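Long-range contacts in periplasmic binding protein (Veillonella parvula, PDB 4N01), which probably binds a solute such as a metal chelate in the periplasm and hands it on for uptake into the cell: residues F212-E217 with I267-Y272; G219-A224 with G254-V259; I307-S312 with K325-E330. One frame throughout, in Å; residues are numbered along the deposited sequence.

Contact 1 (F212-E217 with I267-Y272)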
ATOM      1  N   PHE A 212     -10.635 -12.656   6.494  1.00 15.33           N
ATOM      2  CA  PHE A 212     -11.414 -11.430   6.505  1.00  9.33           C
ATOM      3  C   PHE A 212     -10.496 -10.324   6.993  1.00 12.66           C
ATOM      4  O   PHE A 212      -9.799 -10.480   7.997  1.00 14.28           O
ATOM      5  CB  PHE A 212     -12.617 -11.585   7.445  1.00 14.36           C
ATOM      6  CG  PHE A 212     -13.355 -10.301   7.706  1.00 15.16           C
ATOM      7  CD1 PHE A 212     -14.115  -9.701   6.703  1.00 18.72           C
ATOM      8  CD2 PHE A 212     -13.308  -9.705   8.955  1.00 20.93           C
ATOM      9  CE1 PHE A 212     -14.801  -8.511   6.950  1.00 15.37           C
ATOM     10  CE2 PHE A 212     -13.994  -8.524   9.211  1.00 22.09           C
ATOM     11  CZ  PHE A 212     -14.739  -7.925   8.207  1.00 15.69           C
ATOM     12  N   ILE A 213     -10.458  -9.216   6.264  1.00 13.18           N
ATOM     13  CA  ILE A 213      -9.635  -8.088   6.679  1.00 13.04           C
ATOM     14  C   ILE A 213     -10.477  -7.081   7.469  1.00 17.48           C
ATOM     15  O   ILE A 213     -11.472  -6.548   6.966  1.00 18.35           O
ATOM     16  CB  ILE A 213      -8.990  -7.376   5.474  1.00 19.55           C
ATOM     17  CG1 ILE A 213      -8.047  -8.337   4.743  1.00 22.25           C
ATOM     18  CG2 ILE A 213      -8.222  -6.163   5.955  1.00 15.91           C
ATOM     19  CD1 ILE A 213      -8.703  -9.121   3.644  1.00 26.75           C
ATOM     20  N   TYR A 214     -10.070  -6.818   8.705  1.00 15.62           N
ATOM     21  CA  TYR A 214     -10.806  -5.924   9.588  1.00 18.37           C
ATOM     22  C   TYR A 214      -9.977  -4.655   9.761  1.00 21.47           C
ATOM     23  O   TYR A 214      -8.954  -4.653  10.456  1.00 17.53           O
ATOM     24  CB  TYR A 214     -11.057  -6.629  10.930  1.00 17.21           C
ATOM     25  CG  TYR A 214     -11.737  -5.813  12.023  1.00 15.86           C
ATOM     26  CD1 TYR A 214     -13.110  -5.893  12.225  1.00 24.13           C
ATOM     27  CD2 TYR A 214     -10.999  -5.001  12.875  1.00 18.31           C
ATOM     28  CE1 TYR A 214     -13.732  -5.172  13.237  1.00 27.95           C
ATOM     29  CE2 TYR A 214     -11.612  -4.279  13.886  1.00 22.65           C
ATOM     30  CZ  TYR A 214     -12.977  -4.367  14.060  1.00 23.81           C
ATOM     31  OH  TYR A 214     -13.571  -3.649  15.068  1.00 24.11           O
ATOM     32  N   ASP A 215     -10.390  -3.580   9.098  1.00 17.46           N
ATOM     33  CA  ASP A 215      -9.669  -2.320   9.230  1.00 17.28           C
ATOM     34  C   ASP A 215     -10.095  -1.596  10.490  1.00 19.76           C
ATOM     35  O   ASP A 215      -9.260  -1.105  11.266  1.00 26.49           O
ATOM     36  CB  ASP A 215      -9.937  -1.414   8.038  1.00 25.11           C
ATOM     37  CG  ASP A 215      -9.266  -0.065   8.183  1.00 30.38           C
ATOM     38  OD1 ASP A 215      -8.118   0.082   7.710  1.00 31.58           O
ATOM     39  OD2 ASP A 215      -9.874   0.852   8.785  1.00 34.22           O
ATOM     40  N   SER A 216     -11.407  -1.518  10.677  1.00 22.23           N
ATOM     41  CA  SER A 216     -11.999  -0.789  11.783  1.00 20.89           C
ATOM     42  C   SER A 216     -13.494  -1.059  11.750  1.00 27.51           C
ATOM     43  O   SER A 216     -13.987  -1.742  10.850  1.00 24.63           O
ATOM     44  CB  SER A 216     -11.732   0.704  11.629  1.00 29.77           C
ATOM     45  OG  SER A 216     -12.174   1.163  10.361  1.00 29.41           O
ATOM     46  N   GLU A 217     -14.225  -0.533  12.722  1.00 27.28           N
ATOM     47  CA  GLU A 217     -15.675  -0.638  12.673  1.00 29.91           C
ATOM     48  C   GLU A 217     -16.326   0.619  13.209  1.00 28.45           C
ATOM     49  O   GLU A 217     -15.760   1.318  14.047  1.00 32.39           O
ATOM     50  CB  GLU A 217     -16.183  -1.874  13.431  1.00 33.11           C
ATOM     51  CG  GLU A 217     -16.053  -1.790  14.947  1.00 36.34           C
ATOM     52  CD  GLU A 217     -16.715  -2.964  15.663  1.00 40.69           C
ATOM     53  OE1 GLU A 217     -16.248  -4.118  15.507  1.00 33.79           O
ATOM     54  OE2 GLU A 217     -17.710  -2.739  16.386  1.00 42.09           O
ATOM     55  N   ILE A 267      -8.860 -13.774  10.838  1.00 12.44           N
ATOM     56  CA  ILE A 267      -9.210 -12.367  10.741  1.00 13.68           C
ATOM     57  C   ILE A 267      -7.934 -11.530  10.812  1.00 12.67           C
ATOM     58  O   ILE A 267      -7.186 -11.582  11.794  1.00 11.63           O
ATOM     59  CB  ILE A 267     -10.192 -11.936  11.865  1.00 12.89           C
ATOM     60  CG1 ILE A 267     -11.564 -12.587  11.645  1.00 15.91           C
ATOM     61  CG2 ILE A 267     -10.333 -10.414  11.883  1.00 14.52           C
ATOM     62  CD1 ILE A 267     -12.460 -12.534  12.875  1.00 13.50           C
ATOM     63  N   ILE A 268      -7.668 -10.775   9.752  1.00 11.41           N
ATOM     64  CA  ILE A 268      -6.464  -9.973   9.680  1.00 12.02           C
ATOM     65  C   ILE A 268      -6.841  -8.557  10.071  1.00 13.65           C
ATOM     66  O   ILE A 268      -7.723  -7.950   9.468  1.00 14.52           O
ATOM     67  CB  ILE A 268      -5.888  -9.985   8.242  1.00 13.95           C
ATOM     68  CG1 ILE A 268      -5.458 -11.407   7.855  1.00 15.04           C
ATOM     69  CG2 ILE A 268      -4.712  -9.027   8.124  1.00 12.64           C
ATOM     70  CD1 ILE A 268      -5.228 -11.597   6.330  1.00 15.62           C
ATOM     71  N   ILE A 269      -6.159  -8.025  11.076  1.00 14.08           N
ATOM     72  CA  ILE A 269      -6.565  -6.781  11.703  1.00 15.91           C
ATOM     73  C   ILE A 269      -5.510  -5.709  11.475  1.00 16.68           C
ATOM     74  O   ILE A 269      -4.336  -5.901  11.812  1.00 15.74           O
ATOM     75  CB  ILE A 269      -6.716  -6.980  13.227  1.00 12.22           C
ATOM     76  CG1 ILE A 269      -7.894  -7.928  13.525  1.00 14.73           C
ATOM     77  CG2 ILE A 269      -6.858  -5.629  13.946  1.00 15.36           C
ATOM     78  CD1 ILE A 269      -8.020  -8.280  15.007  1.00 13.82           C
ATOM     79  N   ALA A 270      -5.922  -4.575  10.918  1.00 18.80           N
ATOM     80  CA  ALA A 270      -4.998  -3.461  10.719  1.00 19.29           C
ATOM     81  C   ALA A 270      -4.747  -2.727  12.037  1.00 20.74           C
ATOM     82  O   ALA A 270      -5.679  -2.275  12.704  1.00 19.90           O
ATOM     83  CB  ALA A 270      -5.531  -2.495   9.656  1.00 20.77           C
ATOM     84  N   ASP A 271      -3.480  -2.603  12.405  1.00 18.73           N
ATOM     85  CA  ASP A 271      -3.091  -1.921  13.640  1.00 19.69           C
ATOM     86  C   ASP A 271      -2.677  -0.473  13.329  1.00 23.20           C
ATOM     87  O   ASP A 271      -1.710  -0.239  12.596  1.00 21.04           O
ATOM     88  CB  ASP A 271      -1.949  -2.707  14.308  1.00 16.44           C
ATOM     89  CG  ASP A 271      -1.509  -2.117  15.640  1.00 28.32           C
ATOM     90  OD1 ASP A 271      -1.364  -2.884  16.619  1.00 30.91           O
ATOM     91  OD2 ASP A 271      -1.287  -0.892  15.730  1.00 27.74           O
ATOM     92  N   TYR A 272      -3.404   0.492  13.890  1.00 19.20           N
ATOM     93  CA  TYR A 272      -3.138   1.915  13.626  1.00 27.16           C
ATOM     94  C   TYR A 272      -2.355   2.614  14.744  1.00 33.27           C
ATOM     95  O   TYR A 272      -2.551   3.803  14.990  1.00 40.19           O
ATOM     96  CB  TYR A 272      -4.460   2.664  13.348  1.00 24.91           C
ATOM     97  CG  TYR A 272      -5.020   2.425  11.955  1.00 24.43           C
ATOM     98  CD1 TYR A 272      -4.634   3.226  10.887  1.00 32.01           C
ATOM     99  CD2 TYR A 272      -5.919   1.393  11.707  1.00 22.51           C
ATOM    100  CE1 TYR A 272      -5.135   3.014   9.608  1.00 35.24           C
ATOM    101  CE2 TYR A 272      -6.427   1.174  10.428  1.00 27.93           C
ATOM    102  CZ  TYR A 272      -6.029   1.989   9.385  1.00 34.88           C
ATOM    103  OH  TYR A 272      -6.525   1.785   8.112  1.00 35.98           O
TER
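Tyr-214 overlaps Ile-267 through its first side-chain carbon, CB lying 4.0 Å from Ile-267 CG2, while the next residue of that strand on the same face, Ile-269, brings CG1 to 4.3 Å from the same Tyr-214 CB. On this face of the sheet Phe-212 turns a ring edge to Ile-267, its CD2 standing 4.2 Å from Ile-267 CG2; Ile-213 and Ile-268 pair on the other face. The backbones between them form a parallel ladder between the two inner strands of the four-stranded sheet, evident from Ile-268 N to Phe-212 O at 2.8 Å, Tyr-214 N to Ile-268 O at 2.7 Å and Ala-270 N to Tyr-214 O at 3.1 Å. Beyond the last rung, Asp-215 holds CG anti to its backbone N (chi1 177°), which carries the carboxylate across to Tyr-272. The tyrosine hydroxyl donates to Asp-215 OD1, with carboxylate and ring planes 71° apart; the modelled 2.4 Å between Tyr-272 OH and Asp-215 OD1 is so short that its exact length is doubtful. Ser-216 OG donates to Asp-215 OD2, and Lys-285 NZ bonds the carbonyls of Asp-215 and Ala-270. If both hydroxyl bonds are real, they would restrict the buried carboxylate's rotation and probably partly offset its charge.

Contact 2 (G219-A224 with G254-V259)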
ATOM      1  N   GLY A 219     -20.141   0.581  13.909  0.51 39.68           N
ATOM      2  CA  GLY A 219     -21.373  -0.165  13.736  0.51 38.21           C
ATOM      3  C   GLY A 219     -21.131  -1.353  12.818  0.51 37.39           C
ATOM      4  O   GLY A 219     -21.212  -2.509  13.242  0.51 39.21           O
ATOM      5  N   GLN A 220     -20.837  -1.060  11.553  0.51 34.71           N
ATOM      6  CA  GLN A 220     -20.478  -2.080  10.571  0.51 29.97           C
ATOM      7  C   GLN A 220     -18.962  -2.155  10.432  0.51 24.28           C
ATOM      8  O   GLN A 220     -18.266  -1.173  10.690  0.51 25.87           O
ATOM      9  CB  GLN A 220     -21.065  -1.724   9.205  0.51 27.75           C
ATOM     10  CG  GLN A 220     -22.558  -1.923   9.062  0.51 32.08           C
ATOM     11  CD  GLN A 220     -23.022  -1.637   7.648  0.51 33.70           C
ATOM     12  OE1 GLN A 220     -23.374  -2.549   6.900  0.51 37.22           O
ATOM     13  NE2 GLN A 220     -23.007  -0.364   7.270  0.51 34.57           N
ATOM     14  N   PRO A 221     -18.437  -3.317  10.015  1.00 19.15           N
ATOM     15  CA  PRO A 221     -16.987  -3.357   9.781  1.00 24.94           C
ATOM     16  C   PRO A 221     -16.605  -2.683   8.460  1.00 26.34           C
ATOM     17  O   PRO A 221     -17.383  -2.713   7.500  1.00 27.14           O
ATOM     18  CB  PRO A 221     -16.687  -4.860   9.725  1.00 18.20           C
ATOM     19  CG  PRO A 221     -17.935  -5.461   9.207  1.00 18.52           C
ATOM     20  CD  PRO A 221     -19.074  -4.625   9.762  1.00 18.85           C
ATOM     21  N   PHE A 222     -15.429  -2.062   8.434  1.00 18.12           N
ATOM     22  CA  PHE A 222     -14.855  -1.494   7.220  1.00 17.98           C
ATOM     23  C   PHE A 222     -13.809  -2.488   6.764  1.00 22.47           C
ATOM     24  O   PHE A 222     -12.935  -2.886   7.548  1.00 22.53           O
ATOM     25  CB  PHE A 222     -14.210  -0.150   7.563  1.00 20.92           C
ATOM     26  CG  PHE A 222     -13.857   0.695   6.368  1.00 24.53           C
ATOM     27  CD1 PHE A 222     -14.846   1.335   5.632  1.00 25.04           C
ATOM     28  CD2 PHE A 222     -12.528   0.885   6.009  1.00 26.28           C
ATOM     29  CE1 PHE A 222     -14.518   2.137   4.541  1.00 27.51           C
ATOM     30  CE2 PHE A 222     -12.188   1.679   4.917  1.00 24.74           C
ATOM     31  CZ  PHE A 222     -13.184   2.304   4.182  1.00 26.54           C
ATOM     32  N   THR A 223     -13.885  -2.898   5.502  1.00 17.91           N
ATOM     33  CA  THR A 223     -13.105  -4.041   5.048  1.00 16.47           C
ATOM     34  C   THR A 223     -12.653  -3.926   3.589  1.00 16.46           C
ATOM     35  O   THR A 223     -13.053  -3.007   2.874  1.00 14.85           O
ATOM     36  CB  THR A 223     -13.914  -5.326   5.244  1.00 15.52           C
ATOM     37  OG1 THR A 223     -13.096  -6.469   4.967  1.00 16.06           O
ATOM     38  CG2 THR A 223     -15.123  -5.334   4.321  1.00 17.52           C
ATOM     39  N   ALA A 224     -11.794  -4.847   3.153  1.00 14.68           N
ATOM     40  CA  ALA A 224     -11.311  -4.821   1.775  1.00 13.66           C
ATOM     41  C   ALA A 224     -12.135  -5.769   0.906  1.00 17.29           C
ATOM     42  O   ALA A 224     -12.503  -6.873   1.336  1.00 15.34           O
ATOM     43  CB  ALA A 224      -9.826  -5.189   1.720  1.00 16.39           C
ATOM     44  N   GLY A 254     -18.833  -3.229   5.208  1.00 21.33           N
ATOM     45  CA  GLY A 254     -19.457  -4.526   4.985  1.00 20.33           C
ATOM     46  C   GLY A 254     -20.536  -4.734   6.041  1.00 26.49           C
ATOM     47  O   GLY A 254     -20.768  -3.858   6.877  1.00 31.02           O
ATOM     48  N   SER A 255     -21.194  -5.889   5.988  0.53 24.26           N
ATOM     49  CA  SER A 255     -22.146  -6.290   7.016  0.53 23.60           C
ATOM     50  C   SER A 255     -21.581  -7.485   7.766  0.53 20.96           C
ATOM     51  O   SER A 255     -20.971  -8.368   7.156  0.53 16.28           O
ATOM     52  CB  SER A 255     -23.488  -6.664   6.387  0.53 30.60           C
ATOM     53  OG  SER A 255     -24.176  -5.510   5.935  0.53 32.20           O
ATOM     54  N   TRP A 256     -21.762  -7.513   9.084  1.00 19.57           N
ATOM     55  CA  TRP A 256     -21.343  -8.669   9.866  1.00 16.82           C
ATOM     56  C   TRP A 256     -22.073  -9.937   9.405  1.00 16.42           C
ATOM     57  O   TRP A 256     -21.515 -11.019   9.480  1.00 18.66           O
ATOM     58  CB  TRP A 256     -21.593  -8.448  11.365  1.00 20.53           C
ATOM     59  CG  TRP A 256     -20.594  -7.533  12.061  1.00 22.45           C
ATOM     60  CD1 TRP A 256     -20.879  -6.393  12.762  1.00 28.93           C
ATOM     61  CD2 TRP A 256     -19.164  -7.693  12.130  1.00 21.98           C
ATOM     62  NE1 TRP A 256     -19.716  -5.835  13.258  1.00 27.56           N
ATOM     63  CE2 TRP A 256     -18.654  -6.612  12.877  1.00 24.49           C
ATOM     64  CE3 TRP A 256     -18.269  -8.641  11.614  1.00 17.03           C
ATOM     65  CZ2 TRP A 256     -17.293  -6.459  13.139  1.00 20.91           C
ATOM     66  CZ3 TRP A 256     -16.917  -8.485  11.872  1.00 19.78           C
ATOM     67  CH2 TRP A 256     -16.443  -7.405  12.625  1.00 22.51           C
ATOM     68  N   GLU A 257     -23.316  -9.796   8.948  1.00 16.95           N
ATOM     69  CA  GLU A 257     -24.079 -10.943   8.427  1.00 23.40           C
ATOM     70  C   GLU A 257     -23.298 -11.657   7.337  1.00 23.91           C
ATOM     71  O   GLU A 257     -23.251 -12.888   7.295  1.00 18.51           O
ATOM     72  CB  GLU A 257     -25.448 -10.513   7.884  1.00 22.31           C
ATOM     73  CG  GLU A 257     -26.464 -10.218   8.971  1.00 25.60           C
ATOM     74  CD  GLU A 257     -26.159  -8.933   9.726  1.00 39.30           C
ATOM     75  OE1 GLU A 257     -25.500  -8.038   9.145  1.00 43.04           O
ATOM     76  OE2 GLU A 257     -26.570  -8.820  10.906  1.00 32.09           O
ATOM     77  N   THR A 258     -22.656 -10.873   6.478  1.00 15.72           N
ATOM     78  CA  THR A 258     -21.920 -11.425   5.359  1.00 15.82           C
ATOM     79  C   THR A 258     -20.671 -12.148   5.859  1.00 17.62           C
ATOM     80  O   THR A 258     -20.344 -13.245   5.395  1.00 16.69           O
ATOM     81  CB  THR A 258     -21.525 -10.315   4.369  1.00 18.87           C
ATOM     82  OG1 THR A 258     -22.717  -9.680   3.887  1.00 19.85           O
ATOM     83  CG2 THR A 258     -20.766 -10.908   3.193  1.00 18.40           C
ATOM     84  N   VAL A 259     -19.981 -11.539   6.817  1.00 17.32           N
ATOM     85  CA  VAL A 259     -18.789 -12.152   7.392  1.00 17.69           C
ATOM     86  C   VAL A 259     -19.147 -13.462   8.086  1.00 16.29           C
ATOM     87  O   VAL A 259     -18.451 -14.472   7.944  1.00 17.26           O
ATOM     88  CB  VAL A 259     -18.141 -11.211   8.406  1.00 18.09           C
ATOM     89  CG1 VAL A 259     -16.840 -11.815   8.941  1.00 18.22           C
ATOM     90  CG2 VAL A 259     -17.898  -9.845   7.757  1.00 16.39           C
TER
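Pro-221 lies over one face of the Trp-256 indole, and its main-chain carbonyl takes a hydrogen bond from Gly-254. That bond, Gly-254 N to Pro-221 O, is 2.8 Å long and almost straight, with an N-H...O angle of 176°. Together with the backbone pairing of Thr-223 and Ala-252, it carries the antiparallel bonding between strands 221-224 and 251-253 up to the turn into helix 256-262. The apolar half of the contact is a CH-pi interaction: Pro-221 CD stands 3.7 Å from the centroid of the Trp-256 five-membered ring and only 8° off its normal. Pro-221 CB instead reaches the six-membered ring, 3.8 Å from Trp-256 CZ2, so the proline spans both parts of the indole.

Ser-255 occupies the N-cap position, yet its hydroxyl makes no capping bond. It lies beside its own backbone N, with OG anti to the carbonyl carbon (chi1 -73°), and donates to Gln-220 OE1 at 3.2 Å, in the plane of that amide. Both residues were modelled in two conformers, and Gln-220 OE1 also sits 2.9 Å from Gly-254 O, an acceptor facing an acceptor, which makes this side-chain link doubtful. Thr-223 turns its polar end elsewhere: OG1 bonds Ile-213 O on strand 209-214, leaving CG2 4.4 Å from Gly-254 N.

Within the helix's first turn, Ser-255 O receives two weak bonds, from Thr-258 N and Val-259 N. The secure polar link across the contact is thus the Gly-254 backbone bond, and beside it stands the CH-pi packing of Pro-221 on the indole at the start of the helix, with no charged pair across the contact.

Contact 3 (I307-S312 with K325-E330)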
ATOM      1  N   ILE A 307      -4.700 -12.012  13.205  1.00 11.93           N
ATOM      2  CA  ILE A 307      -3.399 -11.724  12.609  1.00 12.11           C
ATOM      3  C   ILE A 307      -3.203 -10.221  12.430  1.00 16.96           C
ATOM      4  O   ILE A 307      -4.057  -9.528  11.880  1.00 17.07           O
ATOM      5  CB  ILE A 307      -3.277 -12.417  11.254  1.00 16.73           C
ATOM      6  CG1 ILE A 307      -3.294 -13.930  11.465  1.00 23.15           C
ATOM      7  CG2 ILE A 307      -1.991 -12.014  10.541  1.00 18.73           C
ATOM      8  CD1 ILE A 307      -3.226 -14.684  10.209  1.00 26.97           C
ATOM      9  N   ARG A 308      -2.076  -9.722  12.912  1.00 11.88           N
ATOM     10  CA  ARG A 308      -1.805  -8.282  12.927  1.00 15.76           C
ATOM     11  C   ARG A 308      -1.082  -7.844  11.667  1.00 18.69           C
ATOM     12  O   ARG A 308      -0.101  -8.475  11.270  1.00 17.21           O
ATOM     13  CB  ARG A 308      -0.928  -7.964  14.133  1.00 15.16           C
ATOM     14  CG  ARG A 308      -0.599  -6.493  14.327  1.00 16.71           C
ATOM     15  CD  ARG A 308       0.343  -6.344  15.497  1.00 21.73           C
ATOM     16  NE  ARG A 308       0.613  -4.945  15.824  1.00 27.61           N
ATOM     17  CZ  ARG A 308       1.517  -4.203  15.200  1.00 35.51           C
ATOM     18  NH1 ARG A 308       2.220  -4.733  14.208  1.00 35.96           N
ATOM     19  NH2 ARG A 308       1.718  -2.940  15.560  1.00 36.38           N
ATOM     20  N   VAL A 309      -1.548  -6.771  11.031  1.00 16.25           N
ATOM     21  CA  VAL A 309      -0.776  -6.159   9.943  1.00 14.15           C
ATOM     22  C   VAL A 309      -0.789  -4.653  10.078  1.00 19.06           C
ATOM     23  O   VAL A 309      -1.638  -4.093  10.772  1.00 17.36           O
ATOM     24  CB  VAL A 309      -1.352  -6.488   8.541  1.00 18.16           C
ATOM     25  CG1 VAL A 309      -1.309  -7.987   8.262  1.00 20.69           C
ATOM     26  CG2 VAL A 309      -2.782  -5.928   8.388  1.00 13.76           C
ATOM     27  N   LYS A 310       0.157  -4.001   9.411  1.00 17.89           N
ATOM     28  CA  LYS A 310       0.062  -2.571   9.164  1.00 20.10           C
ATOM     29  C   LYS A 310      -0.552  -2.404   7.789  1.00 20.21           C
ATOM     30  O   LYS A 310      -0.330  -3.232   6.902  1.00 18.78           O
ATOM     31  CB  LYS A 310       1.441  -1.922   9.177  1.00 15.85           C
ATOM     32  CG  LYS A 310       2.189  -2.105  10.490  1.00 21.71           C
ATOM     33  CD  LYS A 310       1.455  -1.426  11.634  1.00 21.45           C
ATOM     34  CE  LYS A 310       1.559   0.087  11.505  1.00 22.45           C
ATOM     35  NZ  LYS A 310       0.840   0.799  12.620  1.00 26.37           N
ATOM     36  N   LEU A 311      -1.315  -1.332   7.606  1.00 14.34           N
ATOM     37  CA  LEU A 311      -1.953  -1.069   6.316  1.00 18.66           C
ATOM     38  C   LEU A 311      -0.906  -0.954   5.200  1.00 16.85           C
ATOM     39  O   LEU A 311      -1.164  -1.349   4.063  1.00 16.80           O
ATOM     40  CB  LEU A 311      -2.776   0.215   6.407  1.00 26.58           C
ATOM     41  CG  LEU A 311      -3.690   0.540   5.229  1.00 30.55           C
ATOM     42  CD1 LEU A 311      -4.801  -0.491   5.135  1.00 24.38           C
ATOM     43  CD2 LEU A 311      -4.254   1.951   5.374  1.00 31.98           C
ATOM     44  N   SER A 312       0.270  -0.430   5.534  0.72 15.83           N
ATOM     45  CA  SER A 312       1.364  -0.282   4.570  0.72 18.00           C
ATOM     46  C   SER A 312       1.837  -1.619   3.997  0.72 21.30           C
ATOM     47  O   SER A 312       2.432  -1.662   2.916  0.72 22.03           O
ATOM     48  CB  SER A 312       2.546   0.419   5.221  0.72 20.65           C
ATOM     49  OG  SER A 312       3.093  -0.398   6.242  0.72 17.49           O
ATOM     50  N   LYS A 325       5.591 -13.091   3.493  1.00 14.69           N
ATOM     51  CA  LYS A 325       6.403 -14.134   4.114  1.00 16.34           C
ATOM     52  C   LYS A 325       5.900 -14.419   5.533  1.00 21.71           C
ATOM     53  O   LYS A 325       5.646 -15.575   5.903  1.00 16.81           O
ATOM     54  CB  LYS A 325       7.865 -13.706   4.145  1.00 18.34           C
ATOM     55  CG  LYS A 325       8.836 -14.778   4.578  1.00 23.53           C
ATOM     56  CD  LYS A 325      10.280 -14.301   4.364  1.00 27.51           C
ATOM     57  CE  LYS A 325      11.297 -15.383   4.680  1.00 46.89           C
ATOM     58  NZ  LYS A 325      11.297 -15.768   6.116  1.00 56.56           N
ATOM     59  N   ARG A 326       5.744 -13.360   6.321  1.00 16.49           N
ATOM     60  CA  ARG A 326       5.275 -13.489   7.703  1.00 17.54           C
ATOM     61  C   ARG A 326       3.854 -14.038   7.760  1.00 16.35           C
ATOM     62  O   ARG A 326       3.549 -14.904   8.588  1.00 18.75           O
ATOM     63  CB  ARG A 326       5.344 -12.138   8.415  1.00 16.35           C
ATOM     64  CG  ARG A 326       5.082 -12.204   9.913  1.00 18.28           C
ATOM     65  CD  ARG A 326       5.147 -10.808  10.551  1.00 27.74           C
ATOM     66  NE  ARG A 326       3.882 -10.085  10.422  1.00 28.83           N
ATOM     67  CZ  ARG A 326       3.702  -8.997   9.676  1.00 33.02           C
ATOM     68  NH1 ARG A 326       4.715  -8.477   8.986  1.00 30.08           N
ATOM     69  NH2 ARG A 326       2.504  -8.417   9.640  1.00 29.46           N
ATOM     70  N   LEU A 327       2.989 -13.537   6.882  1.00 12.57           N
ATOM     71  CA  LEU A 327       1.588 -13.932   6.885  1.00 15.86           C
ATOM     72  C   LEU A 327       1.466 -15.397   6.500  1.00 11.72           C
ATOM     73  O   LEU A 327       0.668 -16.122   7.086  1.00 17.81           O
ATOM     74  CB  LEU A 327       0.769 -13.061   5.922  1.00 15.49           C
ATOM     75  CG  LEU A 327       0.551 -11.602   6.340  1.00 30.99           C
ATOM     76  CD1 LEU A 327      -0.091 -10.786   5.224  1.00 33.10           C
ATOM     77  CD2 LEU A 327      -0.322 -11.554   7.547  1.00 33.93           C
ATOM     78  N   ALA A 328       2.286 -15.835   5.540  1.00 11.57           N
ATOM     79  CA  ALA A 328       2.282 -17.231   5.121  1.00 13.80           C
ATOM     80  C   ALA A 328       2.668 -18.139   6.281  1.00 19.58           C
ATOM     81  O   ALA A 328       2.146 -19.250   6.427  1.00 14.27           O
ATOM     82  CB  ALA A 328       3.234 -17.440   3.944  1.00 13.07           C
ATOM     83  N   GLU A 329       3.584 -17.671   7.118  1.00 15.95           N
ATOM     84  CA  GLU A 329       4.048 -18.501   8.214  1.00 20.88           C
ATOM     85  C   GLU A 329       2.951 -18.582   9.262  1.00 22.49           C
ATOM     86  O   GLU A 329       2.663 -19.656   9.798  1.00 20.40           O
ATOM     87  CB  GLU A 329       5.353 -17.950   8.802  1.00 17.78           C
ATOM     88  CG  GLU A 329       6.524 -18.039   7.828  1.00 20.48           C
ATOM     89  CD  GLU A 329       7.840 -17.598   8.434  1.00 43.32           C
ATOM     90  OE1 GLU A 329       7.821 -16.889   9.466  1.00 50.68           O
ATOM     91  OE2 GLU A 329       8.898 -17.966   7.874  1.00 47.97           O
ATOM     92  N   GLU A 330       2.311 -17.452   9.519  1.00 19.06           N
ATOM     93  CA  GLU A 330       1.275 -17.394  10.542  1.00 25.49           C
ATOM     94  C   GLU A 330      -0.013 -18.120  10.150  1.00 25.78           C
ATOM     95  O   GLU A 330      -0.642 -18.760  10.992  1.00 28.58           O
ATOM     96  CB  GLU A 330       1.011 -15.934  10.945  1.00 24.23           C
ATOM     97  CG  GLU A 330       2.130 -15.347  11.825  1.00 25.98           C
ATOM     98  CD  GLU A 330       2.025 -13.844  12.041  1.00 38.91           C
ATOM     99  OE1 GLU A 330       1.139 -13.212  11.431  1.00 44.55           O
ATOM    100  OE2 GLU A 330       2.842 -13.289  12.813  1.00 48.51           O
TER
HETATM  101  O   HOH W   1       1.542 -10.603  11.713  1.00 28.09           O
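Ile-307 and Val-309 supply the apolar part of the contact, both meeting the same methyl of Leu-327. Ile-307 CG2 is 3.5 Å from Leu-327 CD2, closer than usual for two carbons, and Val-309 CG1 approaches that CD2 at 3.8 Å. Direct polar contact rests on one bond, Arg-326 NH2 to Arg-308 O at 3.1 Å. The carbonyl lies at the guanidinium edge, 11° out of its plane, where the arginine chain arrives after a bend at chi3 (84°). A second kind of link runs through water. Water 1 donates to Arg-308 O at 2.7 Å and to Glu-330 OE1 at 2.7 Å, and accepts from Arg-326 NE at 2.7 Å. Arg-308 O is therefore gripped twice, by arginine and by water. No salt bridge crosses between the segments; Arg-326 NH1 pairs with Glu-313 and Arg-308 NE with Asp-271. The axes of strand 307-309 and helix 325-330 run 10.0 Å apart and nearly antiparallel, at 174°. Such a layer of helix over parallel sheet is characteristic of an alpha/beta lobe of a periplasmic binding protein; here helix 320-332 covers the outermost strand, 306-309, on the face bearing Ile-307 and Val-309.

How the contacts relate
Contacts 1 and 3 share the four-stranded parallel sheet ordered 238-240, 209-214, 266-270, 306-309: contact 1 joins its two inner strands, contact 3 covers its edge strand with helix 320-332. Their centres lie 11 Å apart, and Ile-269 N to Ile-307 O at 2.7 Å links them. Contact 2, also 11 Å from contact 1, packs strand 221-224 of the small antiparallel sheet against the start of helix 256-262 and falls within the chain segment that contact 1 bridges; Ser-216 O to Phe-222 N at 2.8 Å joins the two. Contact 3 follows both in sequence, its centre 21 Å from that of contact 2 without touching it. Contact 1 thus connects the antiparallel extension to the helix-covered edge, within one alpha/beta unit.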